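Local coordinates for protein DNA ligase (PDB 3QWU) that probably acts as an ATP-dependent nucleic acid ligase, holding adenosine in its nucleotide pocket and calcium close by, at residues A[275-278]-A[279-282]. Sequence-based numbering, arbitrary orientation.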
# COMPACT_ATOMS: atom_id res chain seq x y z
N GLU A 275 2.17 -23.71 -2.75
CA GLU A 275 2.14 -23.05 -4.07
C GLU A 275 0.76 -22.50 -4.54
O GLU A 275 0.66 -21.54 -5.33
CB GLU A 275 2.73 -24.01 -5.12
CG GLU A 275 1.82 -25.23 -5.50
CD GLU A 275 2.31 -26.02 -6.77
OE1 GLU A 275 1.84 -27.18 -6.98
OE2 GLU A 275 3.15 -25.49 -7.55
N HIS A 276 -0.31 -23.12 -4.06
CA HIS A 276 -1.66 -22.68 -4.40
C HIS A 276 -1.89 -21.24 -3.89
O HIS A 276 -2.81 -20.59 -4.34
CB HIS A 276 -2.69 -23.64 -3.78
CG HIS A 276 -2.66 -23.68 -2.28
ND1 HIS A 276 -3.44 -22.85 -1.50
CD2 HIS A 276 -1.92 -24.43 -1.41
CE1 HIS A 276 -3.20 -23.10 -0.22
NE2 HIS A 276 -2.27 -24.04 -0.13
N LEU A 277 -1.07 -20.77 -2.94
CA LEU A 277 -1.23 -19.43 -2.40
C LEU A 277 -0.88 -18.35 -3.45
O LEU A 277 -1.35 -17.25 -3.37
CB LEU A 277 -0.40 -19.22 -1.15
CG LEU A 277 -0.94 -19.62 0.22
CD1 LEU A 277 -2.38 -19.14 0.44
CD2 LEU A 277 -0.84 -21.14 0.43
N TYR A 278 -0.10 -18.68 -4.45
CA TYR A 278 0.12 -17.73 -5.51
C TYR A 278 -1.21 -17.29 -6.13
O TYR A 278 -1.58 -16.10 -6.09
CB TYR A 278 1.02 -18.32 -6.57
CG TYR A 278 2.43 -18.53 -6.13
CD1 TYR A 278 3.20 -17.48 -5.67
CD2 TYR A 278 3.00 -19.78 -6.17
CE1 TYR A 278 4.54 -17.68 -5.26
CE2 TYR A 278 4.34 -19.99 -5.76
CZ TYR A 278 5.10 -18.94 -5.33
OH TYR A 278 6.38 -19.15 -4.92
N GLU A 279 -1.94 -18.26 -6.68
CA GLU A 279 -3.19 -17.95 -7.33
C GLU A 279 -4.16 -17.33 -6.34
O GLU A 279 -4.84 -16.36 -6.64
CB GLU A 279 -3.83 -19.19 -8.00
CG GLU A 279 -4.93 -18.81 -9.04
CD GLU A 279 -5.87 -19.95 -9.43
OE1 GLU A 279 -5.38 -21.08 -9.72
OE2 GLU A 279 -7.11 -19.71 -9.48
N GLU A 280 -4.20 -17.88 -5.14
CA GLU A 280 -5.11 -17.34 -4.14
C GLU A 280 -4.77 -15.89 -3.80
O GLU A 280 -5.68 -15.03 -3.76
CB GLU A 280 -5.16 -18.26 -2.92
CG GLU A 280 -5.98 -19.55 -3.19
CD GLU A 280 -5.54 -20.78 -2.32
OE1 GLU A 280 -5.09 -20.54 -1.18
OE2 GLU A 280 -5.66 -21.98 -2.78
N LEU A 281 -3.49 -15.56 -3.61
CA LEU A 281 -3.18 -14.14 -3.34
C LEU A 281 -3.63 -13.20 -4.51
O LEU A 281 -4.19 -12.14 -4.27
CB LEU A 281 -1.70 -13.94 -2.90
CG LEU A 281 -1.31 -12.45 -2.73
CD1 LEU A 281 -2.13 -11.71 -1.66
CD2 LEU A 281 0.21 -12.28 -2.48
N GLY A 282 -3.42 -13.61 -5.76
CA GLY A 282 -3.86 -12.92 -6.95
C GLY A 282 -5.37 -12.72 -6.99
O GLY A 282 -5.89 -11.63 -7.28
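L281 N donates to L277 O at 2.7 Å, the shortest of three i to i+4 backbone bonds along this turn of helix; E280 N to H276 O and G282 N to Y278 O, both 3.1 Å, complete the set. The same spacing brings the H276 and E280 side chains together. ND1 of the H276 ring gives a weak, bent hydrogen bond to OE2 of E280 (2.7 Å, 143° at the hydrogen), while OE1 lies 2.9 Å from ND1. The carboxylate carbon sits at the ring edge, in the ring plane, but the carboxylate is turned 45° against the imidazole. In H276, chi1 at 63° puts CG between the backbone N and the carbonyl carbon, and the ring's rotation about CB-CG turns ND1 to E280; the E280 chain, extended beyond CG, runs back past H276 O to reach ND1. The pairing lies near the N-terminal end of helix 276-299, within the C-terminal region of this ligase family. L277 lays CD2 over one face of the H276 ring, 3.0 Å above its plane and offset toward the rim, and brings CD1 to 3.5 Å from E280 OE1. L277 and L281 pack against helices 254-269 and 233-242, both touching L262, with L277 also on L237 and L281 on I240. E279 turns its carboxylate to a salt bridge with R283, one turn further on. Y278 lies at the interface with the second subunit, where R283 of that subunit makes a cation-pi contact with its ring and D287 of that subunit a weak hydrogen bond to its OH; I286 of the same neighbour packs on Y278 and L281.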